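Local coordinates for mandelate racemase/muconate lactonizing enzyme family protein (Sorangium cellulosum, PDB 3S5S) that belongs to the enolase superfamily, pairing an N-terminal capping domain with a modified TIM-barrel domain, as expected of a mandelate racemase/muconate lactonizing enzyme family member, at residues G120-W124 with I351-H355; V303-T307 with G354-T358. All blocks are in the same frame, centred on the assembly; numbering follows the deposited sequence.

Interaction 1: residues G120-W124 with I351-H355; sequences GMPLW and IRAGH
The indole of W124 meets I351 at its edge: NE1 points close to the ring plane at the carbonyl O of I351, 3.3 Å away, a weak hydrogen bond that gives the one polar atom of a buried ring a backbone acceptor. One face of the ring carries P122 CB from its own segment, toward the rim. CG of W124 stands between the backbone N and the carbonyl carbon (chi1 53°), which swings the indole back over P122 and brings NE1 to I351, whose CB lies 4.0 Å from that nitrogen as the two side chains slide past each other. The ring carbons of P122 pack against the I351-R352 backbone, CB 3.5 Å from I351 O. Next to it the backbones form a single beta bridge, P122 with G354: the N of G354 donates to M121 O at 3.1 Å, and the N of L123 donates to G354 O at 2.8 Å. G354 has positive phi, a conformation glycine adopts readily. L123 lies alongside H355, pointing the same way, with CD2 4.1 Å from H355 CB. A119 and R83 of the second subunit pack nearby, on M121 and on P122 and W124 respectively. P122 is at the N-cap position of helix 123-126, where its ring has no N-H to satisfy, and G120, with positive phi, ends the preceding helix in a Schellman motif. Such a tight helix-to-helix turn, bridged to a late loop of the chain, joins the N-terminal capping region to the barrel domain in this enolase-superfamily protein.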
loop_
_atom_site.group_PDB
_atom_site.type_symbol
_atom_site.label_atom_id
_atom_site.label_comp_id
_atom_site.label_asym_id
_atom_site.label_seq_id
_atom_site.Cartn_x
_atom_site.Cartn_y
_atom_site.Cartn_z
ATOM N N GLY A 120 18.967 -7.699 -7.093
ATOM C CA GLY A 120 19.984 -6.684 -6.722
ATOM C C GLY A 120 19.348 -5.377 -6.222
ATOM O O GLY A 120 19.898 -4.294 -6.412
ATOM N N MET A 121 18.162 -5.488 -5.610
ATOM C CA MET A 121 17.373 -4.329 -5.142
ATOM C C MET A 121 17.361 -4.424 -3.618
ATOM O O MET A 121 16.897 -5.420 -3.097
ATOM C CB MET A 121 15.933 -4.395 -5.675
ATOM C CG MET A 121 15.085 -3.103 -5.367
ATOM S SD MET A 121 13.373 -3.264 -5.866
ATOM C CE MET A 121 13.622 -3.264 -7.622
ATOM N N PRO A 122 17.929 -3.427 -2.904
ATOM C CA PRO A 122 17.728 -3.424 -1.439
ATOM C C PRO A 122 16.228 -3.302 -1.073
ATOM O O PRO A 122 15.454 -2.642 -1.791
ATOM C CB PRO A 122 18.475 -2.160 -0.954
ATOM C CG PRO A 122 18.916 -1.421 -2.194
ATOM C CD PRO A 122 18.510 -2.176 -3.425
ATOM N N LEU A 123 15.833 -3.919 0.041
ATOM C CA LEU A 123 14.425 -3.955 0.460
ATOM C C LEU A 123 13.882 -2.548 0.809
ATOM O O LEU A 123 12.695 -2.265 0.571
ATOM C CB LEU A 123 14.238 -4.931 1.622
ATOM C CG LEU A 123 12.819 -5.341 2.057
ATOM C CD1 LEU A 123 12.069 -6.025 0.861
ATOM C CD2 LEU A 123 12.834 -6.238 3.337
ATOM N N TRP A 124 14.746 -1.674 1.341
ATOM C CA TRP A 124 14.358 -0.300 1.650
ATOM C C TRP A 124 13.998 0.475 0.369
ATOM O O TRP A 124 13.128 1.389 0.396
ATOM C CB TRP A 124 15.437 0.460 2.496
ATOM C CG TRP A 124 16.869 0.451 1.919
ATOM C CD1 TRP A 124 17.875 -0.378 2.280
ATOM C CD2 TRP A 124 17.415 1.331 0.920
ATOM N NE1 TRP A 124 18.997 -0.108 1.551
ATOM C CE2 TRP A 124 18.746 0.937 0.705
ATOM C CE3 TRP A 124 16.895 2.411 0.185
ATOM C CZ2 TRP A 124 19.598 1.583 -0.211
ATOM C CZ3 TRP A 124 17.713 3.047 -0.747
ATOM C CH2 TRP A 124 19.062 2.622 -0.939
ATOM N N ILE A 351 23.140 -2.187 2.985
ATOM C CA ILE A 351 22.255 -3.228 2.520
ATOM C C ILE A 351 22.069 -2.985 1.046
ATOM O O ILE A 351 21.604 -1.904 0.617
ATOM C CB ILE A 351 20.921 -3.180 3.250
ATOM C CG1 ILE A 351 21.159 -3.531 4.714
ATOM C CG2 ILE A 351 19.892 -4.131 2.575
ATOM C CD1 ILE A 351 19.994 -3.205 5.604
ATOM N N ARG A 352 22.487 -3.967 0.271
ATOM C CA ARG A 352 22.591 -3.817 -1.164
ATOM C C ARG A 352 21.536 -4.665 -1.904
ATOM O O ARG A 352 21.274 -4.422 -3.065
ATOM C CB ARG A 352 23.991 -4.265 -1.612
ATOM C CG ARG A 352 25.186 -3.431 -1.049
ATOM C CD ARG A 352 26.359 -3.341 -2.093
ATOM N NE ARG A 352 26.826 -4.668 -2.554
ATOM C CZ ARG A 352 26.951 -5.058 -3.836
ATOM N NH1 ARG A 352 27.393 -6.291 -4.118
ATOM N NH2 ARG A 352 26.658 -4.229 -4.850
ATOM N N ALA A 353 20.973 -5.670 -1.232
ATOM C CA ALA A 353 20.128 -6.665 -1.863
ATOM C C ALA A 353 19.272 -7.393 -0.803
ATOM O O ALA A 353 19.807 -7.861 0.204
ATOM C CB ALA A 353 20.977 -7.657 -2.662
ATOM N N GLY A 354 17.961 -7.475 -1.030
ATOM C CA GLY A 354 17.033 -7.974 -0.008
ATOM C C GLY A 354 17.159 -7.133 1.284
ATOM O O GLY A 354 17.397 -5.910 1.227
ATOM N N HIS A 355 17.016 -7.794 2.436
ATOM C CA HIS A 355 17.309 -7.148 3.704
ATOM C C HIS A 355 18.755 -7.279 4.161
ATOM O O HIS A 355 19.083 -6.748 5.219
ATOM C CB HIS A 355 16.358 -7.604 4.818
ATOM C CG HIS A 355 16.240 -9.078 4.953
ATOM N ND1 HIS A 355 17.342 -9.897 5.119
ATOM C CD2 HIS A 355 15.149 -9.887 4.984
ATOM C CE1 HIS A 355 16.926 -11.154 5.233
ATOM N NE2 HIS A 355 15.603 -11.171 5.175
#

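Interaction 2: residues V303-T307 with G354-T358; sequences VLAMT and GHGVT
Residues 303-307 form the first helical turn of helix 303-316, while 354-358 runs past it as an irregular loop, L304 and V357 lying nearest with 6.0 Å between their CA atoms. Within the turn V303 O accepts twice, from T307 N at 2.8 Å and, in a short bond, from T307 OG1, the two donors reaching it from opposite faces of its carbonyl plane. Threonine suits this place because its hydroxyl can fold back on the helix, where OG1 also has a weak hydrogen bond with F339 N, while its methyl faces the loop: CG2 sits 3.7 Å from H355 O. Across from it the loop folds on itself, V357 N donating to H355 ND1 at 3.1 Å with the nitrogen in the imidazole plane. G356, with positive phi, makes the bend that brings this N-H round to the ring. In the TIM-barrel fold of the enolase superfamily a helix follows each barrel strand, and helix 303-316 follows strand 293-296; the loop packs on its N-terminal turn. One side-chain contact is a CH-pi interaction: L304 CD1 lies over one face of the H355 imidazole, 3.5 Å from its centroid and displaced toward the NE2 side of the rim. L304 holds CG anti to its own N (chi1 173°), which carries the branch across to the ring. H355 is fixed in rotation, since ND1 takes V357 N and NE2 is hydrogen-bonded to F49 O on strand 47-52. Branched V357 divides its methyls between two neighbours, CG1 on L304 CB and V303 CG1, each at 3.9 Å, and CG2 against T307 OG1. F335 of strand 335-336 packs on V303, L304 and V357 as well.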
loop_
_atom_site.group_PDB
_atom_site.type_symbol
_atom_site.label_atom_id
_atom_site.label_comp_id
_atom_site.label_asym_id
_atom_site.label_seq_id
_atom_site.Cartn_x
_atom_site.Cartn_y
_atom_site.Cartn_z
ATOM N N VAL A 303 18.060 -9.383 14.662
ATOM C CA VAL A 303 18.535 -8.524 13.582
ATOM C C VAL A 303 17.744 -8.713 12.273
ATOM O O VAL A 303 17.508 -7.774 11.503
ATOM C CB VAL A 303 20.084 -8.822 13.419
ATOM C CG1 VAL A 303 20.559 -8.981 11.977
ATOM C CG2 VAL A 303 20.925 -7.845 14.233
ATOM N N LEU A 304 17.328 -9.938 12.028
ATOM C CA LEU A 304 16.596 -10.257 10.818
ATOM C C LEU A 304 15.243 -9.534 10.691
ATOM O O LEU A 304 15.052 -8.720 9.776
ATOM C CB LEU A 304 16.451 -11.782 10.678
ATOM C CG LEU A 304 15.577 -12.334 9.549
ATOM C CD1 LEU A 304 15.716 -11.559 8.346
ATOM C CD2 LEU A 304 15.863 -13.818 9.218
ATOM N N ALA A 305 14.297 -9.845 11.556
ATOM C CA ALA A 305 12.989 -9.195 11.471
ATOM C C ALA A 305 13.120 -7.676 11.738
ATOM O O ALA A 305 12.422 -6.863 11.099
ATOM C CB ALA A 305 11.981 -9.848 12.443
ATOM N N MET A 306 14.039 -7.293 12.642
ATOM C CA MET A 306 14.271 -5.874 12.903
ATOM C C MET A 306 14.748 -5.105 11.646
ATOM O O MET A 306 14.179 -4.045 11.296
ATOM C CB MET A 306 15.182 -5.666 14.068
ATOM C CG MET A 306 14.523 -5.891 15.421
ATOM S SD MET A 306 13.981 -4.346 16.184
ATOM C CE MET A 306 12.438 -4.791 17.012
ATOM N N THR A 307 15.746 -5.645 10.935
ATOM C CA THR A 307 16.174 -4.984 9.709
ATOM C C THR A 307 15.026 -4.938 8.698
ATOM O O THR A 307 14.815 -3.938 8.030
ATOM C CB THR A 307 17.403 -5.626 9.055
ATOM O OG1 THR A 307 18.392 -5.886 10.059
ATOM C CG2 THR A 307 17.986 -4.653 8.048
ATOM N N GLY A 354 17.961 -7.475 -1.030
ATOM C CA GLY A 354 17.033 -7.974 -0.008
ATOM C C GLY A 354 17.159 -7.133 1.284
ATOM O O GLY A 354 17.397 -5.910 1.227
ATOM N N HIS A 355 17.016 -7.794 2.436
ATOM C CA HIS A 355 17.309 -7.148 3.704
ATOM C C HIS A 355 18.755 -7.279 4.161
ATOM O O HIS A 355 19.083 -6.748 5.219
ATOM C CB HIS A 355 16.358 -7.604 4.818
ATOM C CG HIS A 355 16.240 -9.078 4.953
ATOM N ND1 HIS A 355 17.342 -9.897 5.119
ATOM C CD2 HIS A 355 15.149 -9.887 4.984
ATOM C CE1 HIS A 355 16.926 -11.154 5.233
ATOM N NE2 HIS A 355 15.603 -11.171 5.175
ATOM N N GLY A 356 19.615 -7.952 3.369
ATOM C CA GLY A 356 21.067 -8.097 3.688
ATOM C C GLY A 356 21.438 -9.041 4.824
ATOM O O GLY A 356 22.622 -9.171 5.193
ATOM N N VAL A 357 20.448 -9.723 5.398
ATOM C CA VAL A 357 20.727 -10.608 6.536
ATOM C C VAL A 357 20.840 -12.097 6.100
ATOM O O VAL A 357 19.960 -12.630 5.436
ATOM C CB VAL A 357 19.630 -10.428 7.644
ATOM C CG1 VAL A 357 19.877 -11.317 8.878
ATOM C CG2 VAL A 357 19.518 -8.977 8.009
ATOM N N THR A 358 21.902 -12.757 6.532
ATOM C CA THR A 358 22.113 -14.168 6.296
ATOM C C THR A 358 22.460 -14.888 7.607
ATOM O O THR A 358 23.135 -14.334 8.512
ATOM C CB THR A 358 23.251 -14.438 5.250
ATOM O OG1 THR A 358 23.006 -13.688 4.080
ATOM C CG2 THR A 358 23.257 -15.932 4.760
#

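In the fold
From the N terminus, the chain reaches 120-124 just after helix 101-117, then builds most of the barrel before 303-307 begins helix 303-316. The return comes late, in the loop between strands 345-347 and 358-359, where 351-355 closes interaction 1 over 226 intervening residues and 354-358 closes interaction 2 over 46. The smaller closure is largely nested in the larger, their ends overlapping at G354 and H355. Their centres lie about 10 Å apart, and they touch directly where I351 CD1 meets T307 CG2 at 3.5 Å. One late loop thereby ties the end of the N-terminal helical region to a barrel helix.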